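Local coordinates for SusD homolog (Bacteroides thetaiotaomicron, PDB 4MRU), which probably binds sugars at the cell surface as a SusD-like, TPR-like lipoprotein, with mucin O-glycans the suggested ligand, at residues A[30-35]-A[185-190]; A[203-208]-A[323-328]; A[207-212]-A[427-432]; A[488-491]-A[497-500]. One frame throughout, in Å; residues are numbered along the deposited sequence.

Interaction 1 of 4, residues A[30-35]-A[185-190]; sequences GLQGLV and DDVYYG. With EDO (1,2-ethanediol), chain J.
Gln32 reaches from the end of helix 24-32 to the loop Asp185-Gly190 and illustrates how one amide can read both a side chain and a backbone. Two hydrogen bonds carry the contact. Gln32 NE2 donates to Asp185 OD1 at 2.9 Å, with the acceptor close to the amide plane but the nitrogen above the carboxylate plane, the two planes being 66° apart. On the other branch, Gln32 OE1 accepts from Asp186 N at 3.0 Å, in the carbonyl plane and on a lone pair. Both bonds together fix which way round the amide lies. An extended chain beyond CG, with CG anti to the carbonyl carbon (chi1 -65°), carries the amide this far.

Van der Waals packing adds one methyl: Val187 CG2 lies 3.5 Å from Gln32 NE2, set obliquely beside the amide.

The charged groups are well supplied. Asp185 OD1 also accepts from Val187 N at 2.9 Å and from Tyr188 N at 3.1 Å, while OD2 takes Gly190 N at 2.8 Å and Trp195 NE1 of helix 192-209. Such a set of donors would probably favour the ionised form of this buried carboxylate. Asp186 turns its own acid to Arg29, its salt-bridge partner.

The pattern is an Asx turn at Asp185, extended by the bond to Tyr188 N into an Asx motif, here tying an interhelical loop of the SusD-like fold to helix 24-32.

Interaction 2 of 4, residues A[203-208]-A[323-328]; sequences QLRMAM and VWMTAS. With EDO (1,2-ethanediol), chain F; EDO (1,2-ethanediol), chain E.
Trp324 meets Arg205 through its carbonyl rather than its ring, a reminder that an irregular strand can offer backbone oxygens to a distant helix. The bond from Arg205 NH2 to Trp324 O is weak, 3.4 Å long and bent to 134°. A bound 1,2-ethanediol, probably from the crystallisation liquor, bridges the same groups: its O2 donates to Trp324 O at 2.7 Å and accepts from Arg205 NH2 at 3.1 Å, while its O1 accepts from Arg205 NH1 at 2.9 Å near the guanidinium plane.

Met325, a selenomethionine, follows. In one of its two deposited conformers CE lies over one guanidinium face, toward the rim, 3.7 Å from Arg205 CZ, a contact that is tentative because it rests on that conformer alone. Arg205 sets out toward it with CG anti to the backbone N (chi1 180°) before bending at chi3. Thr326 then caps helix 327-339, its OG1 bonded to Glu329 N. From that helix's first turn Glu329 takes Arg205 NE in a salt bridge, the stronger polar tie of this arginine. A leucine in place of Arg205 would probably leave the Glu329 carboxylate without this charged partner and Trp324 O without the weak bond from NH2.

Trp324 and Met325 both face Ala239 in a classic beta bulge of the two-stranded pair 239-241 and 322-325. Helix 192-209 thus meets the junction of strand 322-325 with helix 327-339, while Gln119 of helix 104-125 binds Arg205 NH1.

Interaction 3 of 4, residues A[207-212]-A[427-432]; sequences AMRLCY and GIESWS
The contact between Arg209 and Glu429 is a buried, two-pronged salt bridge that joins the last part of helix 192-209 to the first turn of helix 427-437, near the centre of the chain. Its geometry is the end-on kind: NH1 and NH2 each take a separate carboxylate oxygen. Arg209 NH1 meets Glu429 OE2 at 2.7 Å almost in line, the N-H...O angle being 174°, with the oxygen in the guanidinium plane. Arg209 NH2 reaches Glu429 OE1 at 2.7 Å too, but along a more bent path of 150°. Both nitrogens come to the syn side of the acid, though the planes are turned 42° against each other and the pairing is twisted rather than flat. Bends at chi2 and chi3 fold the arginine to this place, and a bend at chi2 brings the glutamate to it.

Ser432 completes the contact from one face. Its CB sits over the centre of the guanidinium, 3.8 Å from Arg209 CZ.

Arg209 also serves Glu433 through NH1 and Asp123 through NH2, and a methionine in its place would probably leave the carboxylates of Glu429, Glu433 and Asp123 gathered together without the positive charge they share here.

Asp123 belongs to helix 104-125, whose Gln119 also touches Arg209. Tyr156 of helix 152-173 packs against Arg209 as well, and Leu423 of helix 408-423 touches Glu429. The ion pair therefore lies where several helices converge.

Interaction 4 of 4, residues A[488-491]-A[497-500]; sequences SNNQ and GTHV
Asn489 and His499 face each other across a hairpin-like loop after helix 473-486, whose two arms run antiparallel without forming regular strands. It is a worked case of a loop held by a few specific bonds. On the tight side, His499 N donates to Asn489 O at 3.1 Å, and Thr498 CA adds a CA-H...O contact to that same oxygen. Over the His499 ring lies Asn489 CB, 3.8 Å from the centroid and only 9° off the normal, a CH-pi contact. Further round the loop, Gln491 N donates to Thr498 OG1 at 2.9 Å; that hydroxyl also bonds Gly493 O, so two partners set its place. Asn490 lies alongside Thr498 but gives its OD1 to Gly493 N. Thr498 itself is buried, touching Leu483 of the preceding helix. Gly497 allows the close approach here, since a CB on it would crowd Gln491 CB.

The other end is looser. Ser488 is exposed, and its OG stands 3.7 Å from His499 ND1, both atoms being bonded to Asp503 O instead. Between the arms a water links the backbones, accepting from Ser488 N at 2.7 Å and lying 2.8 Å from Val500 O, to which it can donate.

With CG of Asn489 opposite the backbone N (chi1 -174°), its amide is steadied within its arm: Gln491 NE2 donates to Asn489 OD1 at 2.8 Å.

How the interactions relate
Helix 192-209 is the common thread of interactions 2 and 3, which share Ala207 and Met208 and have centres about 10 Å apart. Arg205 NE lies 3.5 Å from Glu429 OE1, a long and weak ion pair that connects them. Interaction 1, centred about 17 Å from interaction 2, touches it by packing: Gln32 O is 3.3 Å from Trp324 CZ2, whose ring also meets Val35 and Val187. Interaction 4 stands apart, its nearest atoms about 7 Å from interaction 3 and about 17 Å from interaction 1, which lies on the opposite side of the chain's centre. All four lie away from the magnesium-binding Asn373.

Interaction 1 of 4, residues A[30-35]-A[185-190]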
loop_
_atom_site.group_PDB
_atom_site.type_symbol
_atom_site.label_atom_id
_atom_site.label_comp_id
_atom_site.label_asym_id
_atom_site.label_seq_id
_atom_site.Cartn_x
_atom_site.Cartn_y
_atom_site.Cartn_z
ATOM N N GLY A 30 3.108 -7.570 18.373
ATOM C CA GLY A 30 2.457 -6.295 18.465
ATOM C C GLY A 30 2.916 -5.368 17.334
ATOM O O GLY A 30 2.108 -4.742 16.678
ATOM N N LEU A 31 4.231 -5.283 17.139
ATOM C CA LEU A 31 4.791 -4.539 16.038
ATOM C C LEU A 31 4.375 -5.084 14.669
ATOM O O LEU A 31 4.037 -4.318 13.747
ATOM C CB LEU A 31 6.327 -4.515 16.168
ATOM C CG LEU A 31 6.915 -3.669 17.295
ATOM C CD1 LEU A 31 8.403 -3.988 17.470
ATOM C CD2 LEU A 31 6.699 -2.179 17.039
ATOM N N GLN A 32 4.410 -6.409 14.494
ATOM C CA GLN A 32 3.991 -7.002 13.218
ATOM C C GLN A 32 2.535 -6.667 12.895
ATOM O O GLN A 32 2.166 -6.488 11.728
ATOM C CB GLN A 32 4.210 -8.524 13.230
ATOM C CG GLN A 32 5.680 -8.877 13.327
ATOM C CD GLN A 32 6.004 -10.372 13.364
ATOM O OE1 GLN A 32 5.227 -11.213 13.825
ATOM N NE2 GLN A 32 7.185 -10.688 12.913
ATOM N N GLY A 33 1.720 -6.516 13.941
ATOM C CA GLY A 33 0.333 -6.110 13.799
ATOM C C GLY A 33 0.070 -4.647 13.591
ATOM O O GLY A 33 -1.079 -4.229 13.556
ATOM N N LEU A 34 1.125 -3.858 13.462
ATOM C CA LEU A 34 0.981 -2.410 13.153
ATOM C C LEU A 34 1.450 -2.060 11.755
ATOM O O LEU A 34 1.506 -0.872 11.365
ATOM C CB LEU A 34 1.773 -1.635 14.180
ATOM C CG LEU A 34 1.101 -1.560 15.555
ATOM C CD1 LEU A 34 2.090 -1.115 16.623
ATOM C CD2 LEU A 34 -0.099 -0.626 15.519
ATOM N N VAL A 35 1.846 -3.066 11.003
ATOM C CA VAL A 35 2.227 -2.913 9.600
ATOM C C VAL A 35 0.926 -2.844 8.816
ATOM O O VAL A 35 0.451 -1.744 8.497
ATOM C CB VAL A 35 3.191 -4.033 9.128
ATOM C CG1 VAL A 35 3.447 -3.938 7.634
ATOM C CG2 VAL A 35 4.499 -3.946 9.889
ATOM N N ASP A 185 7.885 -14.765 16.284
ATOM C CA ASP A 185 7.857 -14.095 14.986
ATOM C C ASP A 185 6.854 -14.815 14.101
ATOM O O ASP A 185 7.056 -15.986 13.755
ATOM C CB ASP A 185 9.273 -14.125 14.410
ATOM C CG ASP A 185 9.322 -13.889 12.878
ATOM O OD1 ASP A 185 8.369 -13.309 12.293
ATOM O OD2 ASP A 185 10.325 -14.319 12.271
ATOM N N ASP A 186 5.743 -14.170 13.786
ATOM C CA ASP A 186 4.676 -14.865 12.994
ATOM C C ASP A 186 4.644 -14.494 11.538
ATOM O O ASP A 186 3.625 -14.667 10.830
ATOM C CB ASP A 186 3.310 -14.632 13.658
ATOM C CG ASP A 186 3.152 -15.467 14.943
ATOM O OD1 ASP A 186 4.000 -16.333 15.218
ATOM O OD2 ASP A 186 2.150 -15.278 15.649
ATOM N N VAL A 187 5.776 -13.985 11.068
ATOM C CA VAL A 187 5.968 -13.667 9.641
ATOM C C VAL A 187 6.876 -14.742 9.068
ATOM O O VAL A 187 6.455 -15.504 8.193
ATOM C CB VAL A 187 6.549 -12.269 9.434
ATOM C CG1 VAL A 187 6.950 -12.028 7.964
ATOM C CG2 VAL A 187 5.512 -11.235 9.846
ATOM N N TYR A 188 8.097 -14.830 9.598
ATOM C CA TYR A 188 9.077 -15.814 9.093
ATOM C C TYR A 188 9.526 -16.856 10.109
ATOM O O TYR A 188 10.452 -17.641 9.833
ATOM C CB TYR A 188 10.291 -15.075 8.526
ATOM C CG TYR A 188 10.051 -14.398 7.209
ATOM C CD1 TYR A 188 9.522 -15.090 6.116
ATOM C CD2 TYR A 188 10.401 -13.077 7.029
ATOM C CE1 TYR A 188 9.339 -14.462 4.899
ATOM C CE2 TYR A 188 10.230 -12.452 5.825
ATOM C CZ TYR A 188 9.699 -13.144 4.758
ATOM O OH TYR A 188 9.582 -12.471 3.565
ATOM N N TYR A 189 8.859 -16.911 11.264
ATOM C CA TYR A 189 9.144 -17.913 12.277
ATOM C C TYR A 189 10.636 -18.065 12.506
ATOM O O TYR A 189 11.177 -19.160 12.620
ATOM C CB TYR A 189 8.479 -19.231 11.871
ATOM C CG TYR A 189 6.962 -19.063 11.731
ATOM C CD1 TYR A 189 6.142 -19.120 12.841
ATOM C CD2 TYR A 189 6.370 -18.797 10.484
ATOM C CE1 TYR A 189 4.760 -18.958 12.724
ATOM C CE2 TYR A 189 5.018 -18.617 10.358
ATOM C CZ TYR A 189 4.211 -18.707 11.485
ATOM O OH TYR A 189 2.858 -18.538 11.370
ATOM N N GLY A 190 11.307 -16.942 12.589
ATOM C CA GLY A 190 12.699 -16.940 13.073
ATOM C C GLY A 190 13.752 -17.089 11.991
ATOM O O GLY A 190 14.925 -17.146 12.303
HETATM C C1 EDO J . 1.008 -17.873 13.868
HETATM O O1 EDO J . 1.222 -19.098 13.195
HETATM C C2 EDO J . -0.476 -17.549 13.796
HETATM O O2 EDO J . -1.271 -18.740 13.851
#

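Interaction 2 of 4, residues A[203-208]-A[323-328]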
loop_
_atom_site.group_PDB
_atom_site.type_symbol
_atom_site.label_atom_id
_atom_site.label_comp_id
_atom_site.label_asym_id
_atom_site.label_seq_id
_atom_site.Cartn_x
_atom_site.Cartn_y
_atom_site.Cartn_z
ATOM N N GLN A 203 13.904 -2.017 0.763
ATOM C CA GLN A 203 14.856 -1.026 0.236
ATOM C C GLN A 203 14.575 -0.735 -1.244
ATOM O O GLN A 203 14.613 0.414 -1.669
ATOM C CB GLN A 203 16.286 -1.486 0.376
ATOM C CG GLN A 203 16.817 -1.560 1.792
ATOM C CD GLN A 203 18.162 -2.304 1.867
ATOM O OE1 GLN A 203 18.367 -3.338 1.218
ATOM N NE2 GLN A 203 19.083 -1.765 2.666
ATOM N N LEU A 204 14.281 -1.768 -2.009
ATOM C CA LEU A 204 13.943 -1.614 -3.418
ATOM C C LEU A 204 12.665 -0.776 -3.619
ATOM O O LEU A 204 12.616 0.119 -4.453
ATOM C CB LEU A 204 13.782 -2.993 -4.053
ATOM C CG LEU A 204 13.368 -3.037 -5.527
ATOM C CD1 LEU A 204 14.362 -2.281 -6.394
ATOM C CD2 LEU A 204 13.248 -4.473 -5.985
ATOM N N ARG A 205 11.632 -1.092 -2.846
ATOM C CA ARG A 205 10.376 -0.360 -2.920
ATOM C C ARG A 205 10.587 1.128 -2.618
ATOM O O ARG A 205 10.141 1.982 -3.338
ATOM C CB ARG A 205 9.388 -0.933 -1.916
ATOM C CG ARG A 205 8.057 -0.229 -1.921
ATOM C CD ARG A 205 7.256 -0.521 -0.645
ATOM N NE ARG A 205 6.429 -1.711 -0.796
ATOM C CZ ARG A 205 5.687 -2.221 0.187
ATOM N NH1 ARG A 205 5.696 -1.647 1.387
ATOM N NH2 ARG A 205 4.948 -3.302 -0.036
HETATM N N MSE A 206 11.288 1.398 -1.525
HETATM C CA MSE A 206 11.525 2.766 -1.089
HETATM C C MSE A 206 12.433 3.516 -2.036
HETATM O O MSE A 206 12.203 4.693 -2.302
HETATM C CB MSE A 206 12.152 2.707 0.287
HETATM C CG MSE A 206 11.140 2.265 1.340
HETATM SE SE MSE A 206 12.069 2.028 3.079
HETATM C CE MSE A 206 13.226 3.633 3.091
ATOM N N ALA A 207 13.430 2.847 -2.593
ATOM C CA ALA A 207 14.245 3.470 -3.645
ATOM C C ALA A 207 13.392 3.891 -4.835
ATOM O O ALA A 207 13.527 5.006 -5.343
ATOM C CB ALA A 207 15.372 2.537 -4.075
HETATM N N MSE A 208 12.513 3.011 -5.324
HETATM C CA MSE A 208 11.730 3.330 -6.525
HETATM C C MSE A 208 10.809 4.513 -6.260
HETATM O O MSE A 208 10.605 5.354 -7.128
HETATM C CB MSE A 208 10.918 2.096 -6.973
HETATM C CG MSE A 208 10.433 2.226 -8.410
HETATM SE SE MSE A 208 11.948 2.208 -9.700
HETATM C CE MSE A 208 12.753 0.518 -9.160
ATOM N N VAL A 323 -0.862 -9.736 3.916
ATOM C CA VAL A 323 0.219 -9.879 2.934
ATOM C C VAL A 323 1.007 -8.595 2.886
ATOM O O VAL A 323 0.482 -7.555 2.470
ATOM C CB VAL A 323 -0.329 -10.264 1.525
ATOM C CG1 VAL A 323 0.790 -10.378 0.491
ATOM C CG2 VAL A 323 -1.128 -11.576 1.562
ATOM N N TRP A 324 2.272 -8.647 3.326
ATOM C CA TRP A 324 3.119 -7.451 3.309
ATOM C C TRP A 324 3.846 -7.206 1.975
ATOM O O TRP A 324 3.769 -6.140 1.433
ATOM C CB TRP A 324 4.180 -7.554 4.356
ATOM C CG TRP A 324 3.701 -7.536 5.784
ATOM C CD1 TRP A 324 2.436 -7.545 6.229
ATOM C CD2 TRP A 324 4.535 -7.514 6.925
ATOM N NE1 TRP A 324 2.415 -7.528 7.613
ATOM C CE2 TRP A 324 3.710 -7.488 8.054
ATOM C CE3 TRP A 324 5.916 -7.496 7.103
ATOM C CZ2 TRP A 324 4.227 -7.455 9.367
ATOM C CZ3 TRP A 324 6.434 -7.405 8.376
ATOM C CH2 TRP A 324 5.593 -7.401 9.497
HETATM N N MSE A 325 4.583 -8.191 1.486
HETATM C CA MSE A 325 5.404 -8.014 0.297
HETATM C C MSE A 325 5.537 -9.337 -0.384
HETATM O O MSE A 325 5.846 -10.341 0.241
HETATM C CB MSE A 325 6.773 -7.469 0.693
HETATM C CG MSE A 325 7.635 -7.436 -0.572
HETATM SE SE MSE A 325 8.041 -5.716 -1.399
HETATM C CE MSE A 325 8.426 -4.771 0.304
ATOM N N THR A 326 5.291 -9.332 -1.701
ATOM C CA THR A 326 5.350 -10.549 -2.480
ATOM C C THR A 326 6.384 -10.506 -3.607
ATOM O O THR A 326 6.842 -9.452 -4.065
ATOM C CB THR A 326 4.018 -10.843 -3.156
ATOM O OG1 THR A 326 3.786 -9.836 -4.167
ATOM C CG2 THR A 326 2.903 -10.906 -2.131
ATOM N N ALA A 327 6.741 -11.692 -4.040
ATOM C CA ALA A 327 7.606 -11.865 -5.212
ATOM C C ALA A 327 7.072 -11.140 -6.427
ATOM O O ALA A 327 7.846 -10.574 -7.170
ATOM C CB ALA A 327 7.776 -13.336 -5.513
ATOM N N SER A 328 5.762 -11.146 -6.649
ATOM C CA SER A 328 5.182 -10.407 -7.782
ATOM C C SER A 328 5.498 -8.918 -7.694
ATOM O O SER A 328 5.941 -8.305 -8.658
ATOM C CB SER A 328 3.664 -10.599 -7.852
ATOM O OG SER A 328 3.117 -9.898 -8.937
HETATM C C1 EDO F . 4.468 -3.186 4.126
HETATM O O1 EDO F . 4.099 -1.839 3.807
HETATM C C2 EDO F . 3.232 -3.957 3.817
HETATM O O2 EDO F . 3.070 -3.777 2.421
HETATM C C1 EDO E . 22.372 -3.183 2.024
HETATM O O1 EDO E . 21.448 -3.365 3.096
HETATM C C2 EDO E . 21.959 -4.086 0.887
HETATM O O2 EDO E . 20.837 -3.458 0.278
#

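Interaction 3 of 4, residues A[207-212]-A[427-432]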
loop_
_atom_site.group_PDB
_atom_site.type_symbol
_atom_site.label_atom_id
_atom_site.label_comp_id
_atom_site.label_asym_id
_atom_site.label_seq_id
_atom_site.Cartn_x
_atom_site.Cartn_y
_atom_site.Cartn_z
ATOM N N ALA A 207 13.430 2.847 -2.593
ATOM C CA ALA A 207 14.245 3.470 -3.645
ATOM C C ALA A 207 13.392 3.891 -4.835
ATOM O O ALA A 207 13.527 5.006 -5.343
ATOM C CB ALA A 207 15.372 2.537 -4.075
HETATM N N MSE A 208 12.513 3.011 -5.324
HETATM C CA MSE A 208 11.730 3.330 -6.525
HETATM C C MSE A 208 10.809 4.513 -6.260
HETATM O O MSE A 208 10.605 5.354 -7.128
HETATM C CB MSE A 208 10.918 2.096 -6.973
HETATM C CG MSE A 208 10.433 2.226 -8.410
HETATM SE SE MSE A 208 11.948 2.208 -9.700
HETATM C CE MSE A 208 12.753 0.518 -9.160
ATOM N N ARG A 209 10.367 4.644 -5.021
ATOM C CA ARG A 209 9.480 5.711 -4.582
ATOM C C ARG A 209 10.102 7.064 -4.830
ATOM O O ARG A 209 9.371 8.003 -5.116
ATOM C CB ARG A 209 9.116 5.578 -3.091
ATOM C CG ARG A 209 7.951 6.471 -2.691
ATOM C CD ARG A 209 6.566 5.838 -2.935
ATOM N NE ARG A 209 6.271 4.911 -1.849
ATOM C CZ ARG A 209 5.872 3.653 -1.938
ATOM N NH1 ARG A 209 5.620 3.059 -3.103
ATOM N NH2 ARG A 209 5.681 2.994 -0.798
ATOM N N LEU A 210 11.438 7.149 -4.760
ATOM C CA LEU A 210 12.127 8.426 -4.858
ATOM C C LEU A 210 12.706 8.737 -6.248
ATOM O O LEU A 210 13.526 9.676 -6.401
ATOM C CB LEU A 210 13.267 8.488 -3.833
ATOM C CG LEU A 210 12.936 8.068 -2.395
ATOM C CD1 LEU A 210 14.129 8.350 -1.496
ATOM C CD2 LEU A 210 11.689 8.758 -1.895
ATOM N N CYS A 211 12.224 8.040 -7.269
ATOM C CA CYS A 211 12.851 8.161 -8.596
ATOM C C CYS A 211 12.566 9.529 -9.266
ATOM O O CYS A 211 13.250 9.904 -10.218
ATOM C CB CYS A 211 12.456 6.977 -9.471
ATOM S SG CYS A 211 10.754 7.136 -10.054
ATOM N N TYR A 212 11.617 10.303 -8.758
ATOM C CA TYR A 212 11.351 11.629 -9.305
ATOM C C TYR A 212 11.939 12.764 -8.451
ATOM O O TYR A 212 11.663 13.939 -8.734
ATOM C CB TYR A 212 9.826 11.836 -9.508
ATOM C CG TYR A 212 9.244 10.895 -10.534
ATOM C CD1 TYR A 212 9.551 11.039 -11.879
ATOM C CD2 TYR A 212 8.325 9.885 -10.176
ATOM C CE1 TYR A 212 9.008 10.185 -12.831
ATOM C CE2 TYR A 212 7.793 9.041 -11.121
ATOM C CZ TYR A 212 8.124 9.218 -12.460
ATOM O OH TYR A 212 7.596 8.368 -13.399
ATOM N N GLY A 427 -3.945 -1.211 -0.155
ATOM C CA GLY A 427 -4.371 0.065 -0.734
ATOM C C GLY A 427 -3.396 1.178 -0.463
ATOM O O GLY A 427 -3.266 2.097 -1.264
ATOM N N ILE A 428 -2.709 1.137 0.689
ATOM C CA ILE A 428 -1.796 2.238 1.008
ATOM C C ILE A 428 -0.645 2.189 -0.009
ATOM O O ILE A 428 -0.287 3.203 -0.620
ATOM C CB ILE A 428 -1.281 2.229 2.451
ATOM C CG1 ILE A 428 -2.433 2.454 3.456
ATOM C CG2 ILE A 428 -0.211 3.315 2.656
ATOM C CD1 ILE A 428 -3.162 3.798 3.376
ATOM N N GLU A 429 -0.097 1.014 -0.270
ATOM C CA GLU A 429 0.986 0.934 -1.262
ATOM C C GLU A 429 0.521 1.313 -2.668
ATOM O O GLU A 429 1.229 2.047 -3.358
ATOM C CB GLU A 429 1.594 -0.451 -1.306
ATOM C CG GLU A 429 2.707 -0.616 -2.345
ATOM C CD GLU A 429 3.922 0.287 -2.087
ATOM O OE1 GLU A 429 4.092 0.852 -0.984
ATOM O OE2 GLU A 429 4.711 0.478 -3.014
ATOM N N SER A 430 -0.658 0.835 -3.087
ATOM C CA SER A 430 -1.212 1.152 -4.395
ATOM C C SER A 430 -1.552 2.635 -4.518
ATOM O O SER A 430 -1.371 3.259 -5.560
ATOM C CB SER A 430 -2.437 0.291 -4.659
ATOM O OG SER A 430 -2.053 -1.027 -4.972
ATOM N N TRP A 431 -2.002 3.229 -3.426
ATOM C CA TRP A 431 -2.259 4.671 -3.434
ATOM C C TRP A 431 -0.954 5.444 -3.650
ATOM O O TRP A 431 -0.931 6.401 -4.443
ATOM C CB TRP A 431 -2.964 5.083 -2.152
ATOM C CG TRP A 431 -3.222 6.554 -2.020
ATOM C CD1 TRP A 431 -3.506 7.423 -3.011
ATOM C CD2 TRP A 431 -3.249 7.308 -0.802
ATOM N NE1 TRP A 431 -3.696 8.693 -2.509
ATOM C CE2 TRP A 431 -3.556 8.655 -1.154
ATOM C CE3 TRP A 431 -3.045 6.987 0.545
ATOM C CZ2 TRP A 431 -3.670 9.675 -0.211
ATOM C CZ3 TRP A 431 -3.145 8.004 1.492
ATOM C CH2 TRP A 431 -3.471 9.335 1.106
ATOM N N SER A 432 0.107 5.042 -2.953
ATOM C CA SER A 432 1.378 5.738 -3.076
ATOM C C SER A 432 1.868 5.602 -4.478
ATOM O O SER A 432 2.344 6.555 -5.059
ATOM C CB SER A 432 2.389 5.205 -2.057
ATOM O OG SER A 432 1.945 5.506 -0.769
#

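Interaction 4 of 4, residues A[488-491]-A[497-500]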
loop_
_atom_site.group_PDB
_atom_site.type_symbol
_atom_site.label_atom_id
_atom_site.label_comp_id
_atom_site.label_asym_id
_atom_site.label_seq_id
_atom_site.Cartn_x
_atom_site.Cartn_y
_atom_site.Cartn_z
ATOM N N SER A 488 6.381 19.935 -4.237
ATOM C CA SER A 488 6.401 20.442 -5.609
ATOM C C SER A 488 5.082 21.123 -5.950
ATOM O O SER A 488 4.971 21.765 -6.978
ATOM C CB SER A 488 6.655 19.300 -6.580
ATOM O OG SER A 488 5.558 18.395 -6.637
ATOM N N ASN A 489 4.070 20.966 -5.086
ATOM C CA ASN A 489 2.759 21.522 -5.357
ATOM C C ASN A 489 1.956 21.710 -4.089
ATOM O O ASN A 489 1.234 20.817 -3.655
ATOM C CB ASN A 489 2.000 20.627 -6.331
ATOM C CG ASN A 489 0.684 21.222 -6.753
ATOM O OD1 ASN A 489 0.369 22.373 -6.452
ATOM N ND2 ASN A 489 -0.105 20.436 -7.435
ATOM N N ASN A 490 2.118 22.874 -3.501
ATOM C CA ASN A 490 1.418 23.248 -2.279
ATOM C C ASN A 490 0.033 23.714 -2.618
ATOM O O ASN A 490 -0.150 24.578 -3.482
ATOM C CB ASN A 490 2.170 24.350 -1.553
ATOM C CG ASN A 490 1.448 24.828 -0.320
ATOM O OD1 ASN A 490 0.857 24.040 0.432
ATOM N ND2 ASN A 490 1.533 26.106 -0.070
ATOM N N GLN A 491 -0.955 23.148 -1.954
ATOM C CA GLN A 491 -2.357 23.550 -2.134
ATOM C C GLN A 491 -2.966 23.876 -0.776
ATOM O O GLN A 491 -3.774 23.136 -0.233
ATOM C CB GLN A 491 -3.123 22.443 -2.851
ATOM C CG GLN A 491 -2.665 22.216 -4.296
ATOM C CD GLN A 491 -2.980 23.377 -5.210
ATOM O OE1 GLN A 491 -3.983 24.028 -5.057
ATOM N NE2 GLN A 491 -2.136 23.610 -6.180
ATOM N N GLY A 497 -4.715 18.196 -0.917
ATOM C CA GLY A 497 -4.196 18.549 -2.228
ATOM C C GLY A 497 -2.685 18.738 -2.340
ATOM O O GLY A 497 -2.090 18.670 -3.432
ATOM N N THR A 498 -2.054 18.954 -1.206
ATOM C CA THR A 498 -0.647 19.287 -1.172
ATOM C C THR A 498 0.164 18.020 -1.410
ATOM O O THR A 498 -0.117 17.004 -0.803
ATOM C CB THR A 498 -0.294 19.934 0.172
ATOM O OG1 THR A 498 -0.897 21.236 0.238
ATOM C CG2 THR A 498 1.204 20.099 0.332
ATOM N N HIS A 499 1.164 18.086 -2.294
ATOM C CA HIS A 499 1.978 16.912 -2.598
ATOM C C HIS A 499 2.996 16.676 -1.481
ATOM O O HIS A 499 3.655 17.618 -1.003
ATOM C CB HIS A 499 2.732 17.072 -3.930
ATOM C CG HIS A 499 1.862 17.006 -5.155
ATOM N ND1 HIS A 499 2.353 16.635 -6.385
ATOM C CD2 HIS A 499 0.541 17.260 -5.342
ATOM C CE1 HIS A 499 1.375 16.665 -7.277
ATOM N NE2 HIS A 499 0.271 17.045 -6.674
ATOM N N VAL A 500 3.202 15.420 -1.143
ATOM C CA VAL A 500 4.352 15.034 -0.324
ATOM C C VAL A 500 5.628 15.145 -1.165
ATOM O O VAL A 500 5.566 15.156 -2.399
ATOM C CB VAL A 500 4.208 13.612 0.309
ATOM C CG1 VAL A 500 2.872 13.496 1.086
ATOM C CG2 VAL A 500 4.304 12.536 -0.724
HETATM O O HOH W 1 6.293 17.240 -4.120
#